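Local coordinates for protein myroilysin (Myroides profundi, PDB 5CZW) that probably cleaves proteins as a zinc-dependent endopeptidase of the astacin family and is held latent by its own propeptide, at residues E4-P9 and A168-Y173; P58-K63 and T129-T134; N155-K160 and N214-G219; N161-Y166 and N182-Y187. The protein carries 1 engineered substitution. All blocks are in the same frame, centred on the assembly; numbering follows the deposited sequence.

Interaction 1 (E4-P9 and A168-Y173); sequences ELRAVP and AGYPNY
Val-8 spreads both of its methyl groups over one face of the Tyr-170 ring. CG1 stands almost above the middle, 3.9 Å from the centroid of the Tyr-170 ring and 12° off the ring normal, a CH-pi contact. CG2 settles at the phenol end, 3.5 Å from Tyr-170 CZ. This division of the ring follows from the valine torsion: CG1 points opposite the backbone N (chi1 168°), CG2 opposite the carbonyl carbon, and the fork lies along the ring. On the opposite face sits CB of Pro-171, which is joined to Tyr-170 by a cis peptide bond, so the aromatic ring is clamped between two aliphatic groups. Arg-6 approaches the hydroxyl from the far end. Its NH1 donates to Tyr-170 OH at 3.2 Å with an N-H...O angle of 163°, the oxygen lying close to the guanidinium plane. Bends at chi2 and chi3 fold the arginine back on its own loop, where NH2 makes a weak bond to Ala-7 O (2.9 Å). Tyr-170 OH is also hydrogen-bonded to Glu-115, itself a weak, long ion-pair partner of Arg-6. A phenylalanine in place of Tyr-170 would probably leave Arg-6 NH1 and Glu-115 without the oxygen they share. Farther along, Pro-9 CG touches Tyr-173 OH at 3.9 Å, a hydroxyl bonded to Asp-12. The contact docks the propeptide, upstream of its zinc-binding Cys-23, onto the loop between helices 160-167 and 178-184, where Tyr-170 and Pro-171 also pack on Tyr-100 of strand 100-101.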
loop_
_atom_site.group_PDB
_atom_site.type_symbol
_atom_site.label_atom_id
_atom_site.label_comp_id
_atom_site.label_asym_id
_atom_site.label_seq_id
_atom_site.Cartn_x
_atom_site.Cartn_y
_atom_site.Cartn_z
ATOM N N GLU A 4 21.978 -3.709 1.868
ATOM C CA GLU A 4 21.058 -2.934 2.719
ATOM C C GLU A 4 20.669 -1.605 2.030
ATOM O O GLU A 4 21.450 -1.047 1.233
ATOM C CB GLU A 4 21.719 -2.623 4.078
ATOM C CG GLU A 4 22.346 -3.863 4.726
ATOM C CD GLU A 4 22.134 -4.032 6.220
ATOM O OE1 GLU A 4 21.973 -3.058 6.983
ATOM O OE2 GLU A 4 22.179 -5.205 6.644
ATOM N N LEU A 5 19.456 -1.132 2.333
ATOM C CA LEU A 5 18.906 0.092 1.824
ATOM C C LEU A 5 19.373 1.218 2.750
ATOM O O LEU A 5 19.792 0.966 3.881
ATOM C CB LEU A 5 17.361 0.055 1.779
ATOM C CG LEU A 5 16.791 -1.103 0.942
ATOM C CD1 LEU A 5 15.263 -1.025 0.965
ATOM C CD2 LEU A 5 17.236 -1.112 -0.511
ATOM N N ARG A 6 19.288 2.445 2.278
ATOM C CA ARG A 6 19.661 3.537 3.176
ATOM C C ARG A 6 18.717 3.557 4.362
ATOM O O ARG A 6 17.502 3.266 4.260
ATOM C CB ARG A 6 19.615 4.885 2.461
ATOM C CG ARG A 6 18.270 5.157 1.819
ATOM C CD ARG A 6 17.720 6.533 2.080
ATOM N NE ARG A 6 16.947 6.692 3.310
ATOM C CZ ARG A 6 15.679 6.307 3.526
ATOM N NH1 ARG A 6 14.936 5.609 2.638
ATOM N NH2 ARG A 6 15.155 6.632 4.693
ATOM N N ALA A 7 19.261 3.955 5.514
ATOM C CA ALA A 7 18.493 3.892 6.743
ATOM C C ALA A 7 17.301 4.872 6.836
ATOM O O ALA A 7 17.369 6.006 6.381
ATOM C CB ALA A 7 19.447 4.067 7.959
ATOM N N VAL A 8 16.193 4.431 7.397
ATOM C CA VAL A 8 15.088 5.333 7.708
ATOM C C VAL A 8 15.444 6.059 9.007
ATOM O O VAL A 8 15.878 5.413 9.960
ATOM C CB VAL A 8 13.736 4.602 7.817
ATOM C CG1 VAL A 8 12.640 5.467 8.419
ATOM C CG2 VAL A 8 13.291 4.174 6.429
ATOM N N PRO A 9 15.305 7.398 9.023
ATOM C CA PRO A 9 15.446 8.110 10.281
ATOM C C PRO A 9 14.230 7.851 11.167
ATOM O O PRO A 9 13.148 8.406 10.942
ATOM C CB PRO A 9 15.584 9.593 9.860
ATOM C CG PRO A 9 15.159 9.677 8.439
ATOM C CD PRO A 9 15.085 8.295 7.866
ATOM N N ALA A 168 2.982 14.453 8.009
ATOM C CA ALA A 168 4.133 15.341 8.043
ATOM C C ALA A 168 5.474 14.622 8.001
ATOM O O ALA A 168 6.462 15.246 7.612
ATOM C CB ALA A 168 4.069 16.242 9.282
ATOM N N GLY A 169 5.527 13.375 8.453
ATOM C CA GLY A 169 6.798 12.660 8.555
ATOM C C GLY A 169 7.042 11.620 7.452
ATOM O O GLY A 169 6.577 11.770 6.332
ATOM N N TYR A 170 7.851 10.617 7.794
ATOM C CA TYR A 170 8.361 9.670 6.840
ATOM C C TYR A 170 7.163 8.824 6.355
ATOM O O TYR A 170 6.381 8.431 7.173
ATOM C CB TYR A 170 9.436 8.776 7.451
ATOM C CG TYR A 170 10.058 7.833 6.443
ATOM C CD1 TYR A 170 11.103 8.271 5.637
ATOM C CD2 TYR A 170 9.642 6.531 6.328
ATOM C CE1 TYR A 170 11.689 7.447 4.685
ATOM C CE2 TYR A 170 10.223 5.685 5.339
ATOM C CZ TYR A 170 11.228 6.185 4.517
ATOM O OH TYR A 170 11.864 5.419 3.565
ATOM N N PRO A 171 7.047 8.515 5.069
ATOM C CA PRO A 171 7.899 8.924 3.920
ATOM C C PRO A 171 7.481 10.180 3.171
ATOM O O PRO A 171 8.225 10.653 2.322
ATOM C CB PRO A 171 7.676 7.769 2.932
ATOM C CG PRO A 171 6.252 7.367 3.248
ATOM C CD PRO A 171 6.131 7.399 4.721
ATOM N N ASN A 172 6.247 10.664 3.394
ATOM C CA ASN A 172 5.701 11.765 2.626
ATOM C C ASN A 172 6.368 13.122 2.914
ATOM O O ASN A 172 6.627 13.836 1.971
ATOM C CB ASN A 172 4.189 11.948 2.872
ATOM C CG ASN A 172 3.320 10.751 2.398
ATOM O OD1 ASN A 172 2.510 10.308 3.136
ATOM N ND2 ASN A 172 3.434 10.331 1.149
ATOM N N TYR A 173 6.603 13.450 4.175
ATOM C CA TYR A 173 7.052 14.791 4.538
ATOM C C TYR A 173 6.097 15.891 3.931
ATOM O O TYR A 173 6.505 16.864 3.236
ATOM C CB TYR A 173 8.510 14.926 4.097
ATOM C CG TYR A 173 9.479 13.995 4.781
ATOM C CD1 TYR A 173 9.827 14.181 6.108
ATOM C CD2 TYR A 173 10.044 12.909 4.121
ATOM C CE1 TYR A 173 10.714 13.331 6.755
ATOM C CE2 TYR A 173 10.939 12.078 4.741
ATOM C CZ TYR A 173 11.273 12.274 6.062
ATOM O OH TYR A 173 12.179 11.424 6.682
#

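Interaction 2 (P58-K63 and T129-T134); sequences PYVRSK and TEFSRT. Engineered in segment 129-134: Thr-129 (natural residue Ala).
The Phe-131 ring has Lys-63 CB over one face, Val-60 CG2 at its edge near the ring plane, and Tyr-59 CE2 reaching it obliquely; Lys-63 CG also lies over one face of the Tyr-59 ring, off its centre. This is a helix-helix packing: helix 58-63 lies against helix 128-143, the zinc helix that carries the ligands His-137 and His-141. The short axes pass 11.2 Å apart at a crossing angle of -51°, a separation into which Phe-131 reaches from helix 128-143 to meet Tyr-59, Val-60 and Lys-63. Lys-63 CB lies 3.6 Å from the centroid of the Phe-131 ring and 11° off its normal, a CH-pi contact, and Lys-63 CG continues across the same ring to within 3.7 Å of Phe-131 CE2. The lysine chain then bends at chi2 and leads its ammonium group away from the ring, to a salt bridge with Asp-128 and a hydrogen bond to Gln-66. The aliphatic part of Lys-63 thus packs while its charge is paired beside the first turn of the zinc helix. Tyr-59 CE2 comes within 3.9 Å of Phe-131 CE2, the two ring planes inclined at 71°, and Val-60 CG2 stands 4.0 Å from Phe-131 CZ. Phe-122 also meets the Phe-131 ring. On another side of helix 128-143, Arg-133 grips Glu-130 side-on. NE and NH2 of Arg-133 both donate to OE1, and NH2 also reaches OE2, each oxygen using its syn lone pair for NH2. Trp-121 gives OE2 a further hydrogen bond. Thr-134 OG1 donates to Glu-130 OE2 at 2.6 Å, from above the carboxylate plane.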
loop_
_atom_site.group_PDB
_atom_site.type_symbol
_atom_site.label_atom_id
_atom_site.label_comp_id
_atom_site.label_asym_id
_atom_site.label_seq_id
_atom_site.Cartn_x
_atom_site.Cartn_y
_atom_site.Cartn_z
ATOM N N PRO A 58 11.322 -14.155 9.752
ATOM C CA PRO A 58 11.001 -15.167 8.713
ATOM C C PRO A 58 9.506 -15.395 8.556
ATOM O O PRO A 58 9.026 -15.677 7.440
ATOM C CB PRO A 58 11.781 -16.438 9.156
ATOM C CG PRO A 58 12.871 -15.878 9.993
ATOM C CD PRO A 58 12.456 -14.584 10.562
ATOM N N TYR A 59 8.773 -15.370 9.651
ATOM C CA TYR A 59 7.343 -15.578 9.601
ATOM C C TYR A 59 6.640 -14.527 8.798
ATOM O O TYR A 59 5.864 -14.865 7.804
ATOM C CB TYR A 59 6.750 -15.630 10.993
ATOM C CG TYR A 59 5.288 -15.906 11.112
ATOM C CD1 TYR A 59 4.800 -17.156 10.851
ATOM C CD2 TYR A 59 4.402 -14.885 11.343
ATOM C CE1 TYR A 59 3.438 -17.424 10.897
ATOM C CE2 TYR A 59 3.038 -15.136 11.410
ATOM C CZ TYR A 59 2.600 -16.419 11.208
ATOM O OH TYR A 59 1.251 -16.660 11.292
ATOM N N VAL A 60 6.920 -13.276 9.155
ATOM C CA VAL A 60 6.343 -12.159 8.410
ATOM C C VAL A 60 6.706 -12.249 6.933
ATOM O O VAL A 60 5.878 -12.029 6.079
ATOM C CB VAL A 60 6.706 -10.790 9.060
ATOM C CG1 VAL A 60 6.462 -9.584 8.105
ATOM C CG2 VAL A 60 5.840 -10.574 10.252
ATOM N N ARG A 61 7.983 -12.513 6.588
ATOM C CA ARG A 61 8.405 -12.539 5.209
ATOM C C ARG A 61 7.678 -13.653 4.482
ATOM O O ARG A 61 7.350 -13.533 3.339
ATOM C CB ARG A 61 9.935 -12.775 5.125
ATOM C CG ARG A 61 10.775 -11.574 5.634
ATOM C CD ARG A 61 12.164 -11.982 6.222
ATOM N NE ARG A 61 13.028 -12.435 5.187
ATOM C CZ ARG A 61 13.861 -11.671 4.446
ATOM N NH1 ARG A 61 14.016 -10.403 4.698
ATOM N NH2 ARG A 61 14.544 -12.226 3.445
ATOM N N SER A 62 7.444 -14.791 5.166
ATOM C CA SER A 62 6.751 -15.934 4.514
ATOM C C SER A 62 5.302 -15.588 4.210
ATOM O O SER A 62 4.799 -15.902 3.112
ATOM C CB SER A 62 6.776 -17.125 5.441
ATOM O OG SER A 62 6.140 -18.276 4.869
ATOM N N LYS A 63 4.644 -14.866 5.106
ATOM C CA LYS A 63 3.250 -14.401 4.868
ATOM C C LYS A 63 3.140 -13.427 3.643
ATOM O O LYS A 63 2.183 -13.410 2.880
ATOM C CB LYS A 63 2.720 -13.760 6.170
ATOM C CG LYS A 63 2.498 -14.806 7.275
ATOM C CD LYS A 63 1.332 -15.767 6.900
ATOM C CE LYS A 63 1.086 -16.948 7.819
ATOM N NZ LYS A 63 -0.037 -17.732 7.293
ATOM N N THR A 129 -6.068 -12.820 8.347
ATOM C CA THR A 129 -6.880 -11.897 7.611
ATOM C C THR A 129 -6.174 -10.572 7.415
ATOM O O THR A 129 -6.253 -9.960 6.342
ATOM C CB THR A 129 -8.185 -11.629 8.341
ATOM O OG1 THR A 129 -8.911 -12.833 8.347
ATOM C CG2 THR A 129 -8.986 -10.637 7.537
ATOM N N GLU A 130 -5.450 -10.142 8.416
ATOM C CA GLU A 130 -4.744 -8.855 8.307
ATOM C C GLU A 130 -3.589 -8.968 7.345
ATOM O O GLU A 130 -3.376 -8.045 6.549
ATOM C CB GLU A 130 -4.258 -8.387 9.637
ATOM C CG GLU A 130 -3.501 -7.072 9.588
ATOM C CD GLU A 130 -4.235 -5.943 8.912
ATOM O OE1 GLU A 130 -5.510 -5.912 8.927
ATOM O OE2 GLU A 130 -3.564 -5.059 8.279
ATOM N N PHE A 131 -2.878 -10.108 7.340
ATOM C CA PHE A 131 -1.833 -10.272 6.331
ATOM C C PHE A 131 -2.457 -10.257 4.942
ATOM O O PHE A 131 -1.971 -9.575 4.009
ATOM C CB PHE A 131 -0.999 -11.536 6.457
ATOM C CG PHE A 131 0.040 -11.546 7.546
ATOM C CD1 PHE A 131 1.217 -10.779 7.446
ATOM C CD2 PHE A 131 -0.076 -12.424 8.616
ATOM C CE1 PHE A 131 2.201 -10.824 8.448
ATOM C CE2 PHE A 131 0.906 -12.469 9.583
ATOM C CZ PHE A 131 2.055 -11.686 9.503
ATOM N N SER A 132 -3.518 -11.019 4.770
ATOM C CA SER A 132 -4.161 -11.145 3.488
ATOM C C SER A 132 -4.653 -9.772 3.000
ATOM O O SER A 132 -4.384 -9.337 1.838
ATOM C CB SER A 132 -5.375 -12.128 3.560
ATOM O OG SER A 132 -5.989 -12.240 2.252
ATOM N N ARG A 133 -5.344 -9.080 3.833
ATOM C CA ARG A 133 -5.837 -7.778 3.450
ATOM C C ARG A 133 -4.734 -6.810 3.012
ATOM O O ARG A 133 -4.798 -6.193 1.956
ATOM C CB ARG A 133 -6.626 -7.153 4.627
ATOM C CG ARG A 133 -7.231 -5.766 4.358
ATOM C CD ARG A 133 -7.922 -5.194 5.591
ATOM N NE ARG A 133 -6.997 -4.708 6.572
ATOM C CZ ARG A 133 -6.629 -3.437 6.739
ATOM N NH1 ARG A 133 -7.105 -2.485 6.001
ATOM N NH2 ARG A 133 -5.770 -3.152 7.663
ATOM N N THR A 134 -3.758 -6.685 3.862
ATOM C CA THR A 134 -2.773 -5.582 3.654
ATOM C C THR A 134 -1.722 -6.003 2.557
ATOM O O THR A 134 -1.342 -5.166 1.687
ATOM C CB THR A 134 -2.158 -5.178 4.965
ATOM O OG1 THR A 134 -3.175 -4.507 5.739
ATOM C CG2 THR A 134 -0.930 -4.235 4.777
#

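Interaction 3 (N155-K160 and N214-G219); sequences NIPWDK and NGFSVG
Pro-157 lays its CD over one face of the Phe-216 ring, 3.7 Å from the ring centroid and 19° off the normal, in a proline-aromatic CH-pi contact. The proline is the centre of an inverse gamma turn in the part of the astacin fold that follows the zinc-binding histidines, and the turn presents its ring to the loop 214-219. Packing is tightest here: Pro-157 CG is 3.4 Å from Phe-216 CB, and the two side chains cross at about a right angle. Phe-216 has CG opposite its backbone N (chi1 178°), which brings the ring face under the proline. The loose side is that of Ile-156, whose CG2 comes only to 4.3 Å from Phe-216 CE1. Asn-214 forms the solvent side, an exposed residue whose amide merely lies against the proline, ND2 3.6 Å from Pro-157 CB. Replacing Phe-216 by an alanine would probably strip Pro-157 CD of its aromatic cover and open a gap beside Ile-156. Backbone bonds from Pro-157 to Thr-213 and from Asp-159 to Leu-211 tie this loop to the residues just ahead of 214-219. The turn itself is closed by Trp-158 N, which donates to Ile-156 O at 2.9 Å.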
loop_
_atom_site.group_PDB
_atom_site.type_symbol
_atom_site.label_atom_id
_atom_site.label_comp_id
_atom_site.label_asym_id
_atom_site.label_seq_id
_atom_site.Cartn_x
_atom_site.Cartn_y
_atom_site.Cartn_z
ATOM N N ASN A 155 -19.680 13.378 3.970
ATOM C CA ASN A 155 -18.282 13.796 4.041
ATOM C C ASN A 155 -17.550 13.144 5.172
ATOM O O ASN A 155 -18.150 12.632 6.119
ATOM C CB ASN A 155 -18.106 15.309 4.253
ATOM C CG ASN A 155 -18.487 16.113 3.013
ATOM O OD1 ASN A 155 -18.842 17.284 3.109
ATOM N ND2 ASN A 155 -18.381 15.517 1.864
ATOM N N ILE A 156 -16.232 13.186 5.067
ATOM C CA ILE A 156 -15.413 12.498 6.034
ATOM C C ILE A 156 -15.063 13.389 7.209
ATOM O O ILE A 156 -14.500 14.451 7.017
ATOM C CB ILE A 156 -14.121 11.973 5.372
ATOM C CG1 ILE A 156 -14.470 11.055 4.176
ATOM C CG2 ILE A 156 -13.262 11.257 6.425
ATOM C CD1 ILE A 156 -13.362 10.838 3.164
ATOM N N PRO A 157 -15.375 12.855 8.420
ATOM C CA PRO A 157 -15.035 13.695 9.557
ATOM C C PRO A 157 -13.577 13.656 10.023
ATOM O O PRO A 157 -13.302 13.200 11.058
ATOM C CB PRO A 157 -15.976 13.190 10.655
ATOM C CG PRO A 157 -15.990 11.774 10.438
ATOM C CD PRO A 157 -16.108 11.621 8.953
ATOM N N TRP A 158 -12.687 14.180 9.229
ATOM C CA TRP A 158 -11.294 14.242 9.580
ATOM C C TRP A 158 -11.012 15.066 10.802
ATOM O O TRP A 158 -11.583 16.192 11.001
ATOM C CB TRP A 158 -10.462 14.850 8.449
ATOM C CG TRP A 158 -10.509 14.200 7.107
ATOM C CD1 TRP A 158 -11.163 14.661 6.033
ATOM C CD2 TRP A 158 -9.891 12.962 6.696
ATOM N NE1 TRP A 158 -10.979 13.821 4.972
ATOM C CE2 TRP A 158 -10.226 12.756 5.354
ATOM C CE3 TRP A 158 -9.066 12.024 7.324
ATOM C CZ2 TRP A 158 -9.753 11.664 4.620
ATOM C CZ3 TRP A 158 -8.598 10.925 6.581
ATOM C CH2 TRP A 158 -8.959 10.771 5.249
ATOM N N ASP A 159 -10.075 14.575 11.603
ATOM C CA ASP A 159 -9.517 15.407 12.673
ATOM C C ASP A 159 -8.319 16.039 12.041
ATOM O O ASP A 159 -7.265 15.414 11.934
ATOM C CB ASP A 159 -9.163 14.554 13.855
ATOM C CG ASP A 159 -8.507 15.349 14.980
ATOM O OD1 ASP A 159 -7.830 16.368 14.688
ATOM O OD2 ASP A 159 -8.629 14.894 16.146
ATOM N N LYS A 160 -8.477 17.258 11.545
ATOM C CA LYS A 160 -7.472 17.789 10.601
ATOM C C LYS A 160 -6.074 17.943 11.262
ATOM O O LYS A 160 -5.039 17.585 10.676
ATOM C CB LYS A 160 -7.975 19.082 9.936
ATOM C CG LYS A 160 -9.337 18.913 9.265
ATOM C CD LYS A 160 -9.687 20.025 8.275
ATOM C CE LYS A 160 -9.347 19.646 6.847
ATOM N NZ LYS A 160 -10.232 20.321 5.851
ATOM N N ASN A 214 -15.260 11.290 14.974
ATOM C CA ASN A 214 -16.442 10.646 15.552
ATOM C C ASN A 214 -16.241 9.213 16.062
ATOM O O ASN A 214 -17.053 8.672 16.682
ATOM C CB ASN A 214 -17.465 10.649 14.452
ATOM C CG ASN A 214 -18.166 11.985 14.349
ATOM O OD1 ASN A 214 -18.484 12.606 15.383
ATOM N ND2 ASN A 214 -18.442 12.424 13.133
ATOM N N GLY A 215 -15.087 8.672 15.762
ATOM C CA GLY A 215 -14.799 7.278 15.862
ATOM C C GLY A 215 -15.115 6.706 14.433
ATOM O O GLY A 215 -15.056 5.513 14.195
ATOM N N PHE A 216 -15.434 7.583 13.488
ATOM C CA PHE A 216 -15.759 7.202 12.163
ATOM C C PHE A 216 -14.592 6.427 11.606
ATOM O O PHE A 216 -13.518 6.786 11.793
ATOM C CB PHE A 216 -15.955 8.467 11.329
ATOM C CG PHE A 216 -16.244 8.202 9.910
ATOM C CD1 PHE A 216 -15.239 8.083 9.006
ATOM C CD2 PHE A 216 -17.524 8.030 9.475
ATOM C CE1 PHE A 216 -15.478 7.817 7.699
ATOM C CE2 PHE A 216 -17.769 7.743 8.169
ATOM C CZ PHE A 216 -16.747 7.657 7.276
ATOM N N SER A 217 -14.870 5.347 10.905
ATOM C CA SER A 217 -13.826 4.555 10.224
ATOM C C SER A 217 -14.432 3.933 8.990
ATOM O O SER A 217 -15.650 3.833 8.876
ATOM C CB SER A 217 -13.244 3.475 11.151
ATOM O OG SER A 217 -14.170 2.419 11.416
ATOM N N VAL A 218 -13.585 3.571 8.039
ATOM C CA VAL A 218 -14.019 2.707 6.951
ATOM C C VAL A 218 -12.953 1.652 6.708
ATOM O O VAL A 218 -11.761 1.928 6.749
ATOM C CB VAL A 218 -14.346 3.444 5.618
ATOM C CG1 VAL A 218 -15.251 4.635 5.860
ATOM C CG2 VAL A 218 -13.121 3.874 4.850
ATOM N N GLY A 219 -13.416 0.447 6.461
ATOM C CA GLY A 219 -12.573 -0.687 6.249
ATOM C C GLY A 219 -12.600 -1.320 4.888
ATOM O O GLY A 219 -13.429 -1.077 4.017
#

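Interaction 4 (N161-Y166 and N182-Y187); sequences NKVYAY and NLFATY
Val-163 meets Phe-184 and Leu-183 with every atom of its side chain beyond the backbone engaged. Its CB is 3.8 Å from Phe-184 CZ, the tip of a ring that comes from the opposite direction. CG1, placed opposite the backbone N (chi1 168°), wedges between two partners: it lies 3.5 Å from Phe-184 CZ and 3.5 Å from Leu-183 CD2, the latter tighter than usual for two methyl groups. CG2 only grazes this ring, 4.2 Å from Phe-184 CE1, and turns instead to the indole of Trp-158. Phe-184 is shared by two neighbours of helix 160-167, Val-163 and Tyr-164: its CE2 approaches the tyrosine, 3.8 Å from Tyr-164 OH and 3.9 Å from Tyr-164 CE1. The Phe-184 edge is directed at the Tyr-164 face in an offset edge-to-face pair, planes at 77° and centroids 5.8 Å apart. The Tyr-164 hydroxyl finds its polar partner in Asp-180, and Lys-160 adds a cation-pi contact to Phe-184. Helix 160-167 is thereby packed on helix 178-184, where a wider pi-type turn runs through 182-184. Beyond that turn Tyr-187 hydrogen-bonds through OH both to zinc ligand His-147 and to Asp-25, two residues past the zinc-bound Cys-23. The arrangement is a helix-pair packing near the zinc site, the side chain of Leu-183 about 10 Å from the zinc ion, in a propeptide-blocked metzincin.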
loop_
_atom_site.group_PDB
_atom_site.type_symbol
_atom_site.label_atom_id
_atom_site.label_comp_id
_atom_site.label_asym_id
_atom_site.label_seq_id
_atom_site.Cartn_x
_atom_site.Cartn_y
_atom_site.Cartn_z
ATOM N N ASN A 161 -6.077 18.423 12.491
ATOM C CA ASN A 161 -4.890 18.459 13.350
ATOM C C ASN A 161 -4.147 17.122 13.337
ATOM O O ASN A 161 -2.905 17.081 13.196
ATOM C CB ASN A 161 -5.298 18.818 14.801
ATOM C CG ASN A 161 -4.236 18.452 15.828
ATOM O OD1 ASN A 161 -3.299 19.216 16.055
ATOM N ND2 ASN A 161 -4.387 17.287 16.471
ATOM N N LYS A 162 -4.885 16.041 13.518
ATOM C CA LYS A 162 -4.237 14.757 13.558
ATOM C C LYS A 162 -3.737 14.346 12.195
ATOM O O LYS A 162 -2.735 13.724 12.078
ATOM C CB LYS A 162 -5.116 13.667 14.133
ATOM C CG LYS A 162 -5.255 13.666 15.634
ATOM C CD LYS A 162 -4.604 12.472 16.353
ATOM C CE LYS A 162 -5.592 11.358 16.649
ATOM N NZ LYS A 162 -5.212 9.953 17.019
ATOM N N VAL A 163 -4.476 14.707 11.177
ATOM C CA VAL A 163 -4.111 14.293 9.847
ATOM C C VAL A 163 -2.819 15.023 9.502
ATOM O O VAL A 163 -1.841 14.443 8.994
ATOM C CB VAL A 163 -5.246 14.549 8.853
ATOM C CG1 VAL A 163 -4.752 14.397 7.441
ATOM C CG2 VAL A 163 -6.422 13.626 9.171
ATOM N N TYR A 164 -2.763 16.310 9.846
ATOM C CA TYR A 164 -1.546 17.054 9.503
ATOM C C TYR A 164 -0.310 16.445 10.128
ATOM O O TYR A 164 0.749 16.330 9.481
ATOM C CB TYR A 164 -1.705 18.507 9.909
ATOM C CG TYR A 164 -2.706 19.266 9.061
ATOM C CD1 TYR A 164 -2.683 19.172 7.679
ATOM C CD2 TYR A 164 -3.642 20.115 9.646
ATOM C CE1 TYR A 164 -3.589 19.856 6.897
ATOM C CE2 TYR A 164 -4.572 20.777 8.895
ATOM C CZ TYR A 164 -4.557 20.663 7.515
ATOM O OH TYR A 164 -5.454 21.388 6.732
ATOM N N ALA A 165 -0.460 16.021 11.386
ATOM C CA ALA A 165 0.627 15.459 12.189
ATOM C C ALA A 165 1.132 14.108 11.656
ATOM O O ALA A 165 2.303 13.838 11.620
ATOM C CB ALA A 165 0.163 15.242 13.612
ATOM N N TYR A 166 0.192 13.279 11.259
ATOM C CA TYR A 166 0.516 11.954 10.704
ATOM C C TYR A 166 1.281 11.964 9.394
ATOM O O TYR A 166 2.171 11.107 9.205
ATOM C CB TYR A 166 -0.804 11.184 10.428
ATOM C CG TYR A 166 -0.556 9.722 10.139
ATOM C CD1 TYR A 166 -0.053 8.845 11.120
ATOM C CD2 TYR A 166 -0.774 9.219 8.855
ATOM C CE1 TYR A 166 0.166 7.472 10.815
ATOM C CE2 TYR A 166 -0.530 7.895 8.574
ATOM C CZ TYR A 166 -0.079 7.025 9.549
ATOM O OH TYR A 166 0.167 5.712 9.168
ATOM N N ASN A 182 -3.111 16.782 -1.550
ATOM C CA ASN A 182 -2.868 15.366 -1.908
ATOM C C ASN A 182 -3.806 14.373 -1.206
ATOM O O ASN A 182 -4.084 13.239 -1.739
ATOM C CB ASN A 182 -1.385 14.994 -1.644
ATOM C CG ASN A 182 -0.395 15.842 -2.456
ATOM O OD1 ASN A 182 -0.700 16.370 -3.509
ATOM N ND2 ASN A 182 0.789 16.007 -1.914
ATOM N N LEU A 183 -4.354 14.774 -0.072
ATOM C CA LEU A 183 -5.206 13.902 0.725
ATOM C C LEU A 183 -6.683 14.348 0.736
ATOM O O LEU A 183 -7.557 13.646 0.178
ATOM C CB LEU A 183 -4.627 13.695 2.100
ATOM C CG LEU A 183 -5.400 12.693 2.930
ATOM C CD1 LEU A 183 -4.993 11.274 2.516
ATOM C CD2 LEU A 183 -5.202 12.857 4.375
ATOM N N PHE A 184 -6.970 15.505 1.352
ATOM C CA PHE A 184 -8.351 15.964 1.468
ATOM C C PHE A 184 -8.997 16.153 0.094
ATOM O O PHE A 184 -10.102 15.648 -0.140
ATOM C CB PHE A 184 -8.465 17.221 2.343
ATOM C CG PHE A 184 -7.979 17.056 3.770
ATOM C CD1 PHE A 184 -8.213 15.906 4.522
ATOM C CD2 PHE A 184 -7.230 18.088 4.378
ATOM C CE1 PHE A 184 -7.744 15.838 5.857
ATOM C CE2 PHE A 184 -6.753 17.980 5.687
ATOM C CZ PHE A 184 -7.013 16.868 6.420
ATOM N N ALA A 185 -8.269 16.759 -0.830
ATOM C CA ALA A 185 -8.804 17.023 -2.175
ATOM C C ALA A 185 -9.086 15.692 -2.865
ATOM O O ALA A 185 -10.194 15.460 -3.366
ATOM C CB ALA A 185 -7.783 17.801 -2.955
ATOM N N THR A 186 -8.046 14.831 -2.940
ATOM C CA THR A 186 -8.191 13.527 -3.583
ATOM C C THR A 186 -9.380 12.696 -3.030
ATOM O O THR A 186 -10.184 12.124 -3.802
ATOM C CB THR A 186 -6.879 12.731 -3.368
ATOM O OG1 THR A 186 -5.800 13.469 -3.949
ATOM C CG2 THR A 186 -6.980 11.331 -3.926
ATOM N N TYR A 187 -9.486 12.650 -1.699
ATOM C CA TYR A 187 -10.526 11.806 -1.046
ATOM C C TYR A 187 -11.801 12.597 -0.629
ATOM O O TYR A 187 -12.466 12.226 0.336
ATOM C CB TYR A 187 -9.939 11.016 0.106
ATOM C CG TYR A 187 -8.871 10.127 -0.443
ATOM C CD1 TYR A 187 -9.201 9.065 -1.233
ATOM C CD2 TYR A 187 -7.554 10.359 -0.182
ATOM C CE1 TYR A 187 -8.241 8.235 -1.830
ATOM C CE2 TYR A 187 -6.581 9.516 -0.742
ATOM C CZ TYR A 187 -6.934 8.441 -1.487
ATOM O OH TYR A 187 -5.931 7.698 -2.129
#

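Interactions 2 and 4 are partly buried helix packings, whereas interactions 1 and 3 join loops at the surface. Interactions 3 and 4 form one continuous patch: Trp-158 packs on Phe-184, and Ile-156 CD1 reaches Tyr-187 O. Interaction 4 is nested within the chain loop that interaction 3 closes. Interaction 1 adjoins interaction 4 in sequence, just past helix 160-167, yet brings in the propeptide. Interaction 2 lies on the other side of the chain's centre from interaction 4, about 27 Å between centres, on the zinc helix. Aliphatic groups over aromatic faces recur in interactions 1 to 3; interaction 4 combines a valine wedge with an edge-to-face ring pair, and only interaction 1 adds a hydrogen bond between its segments.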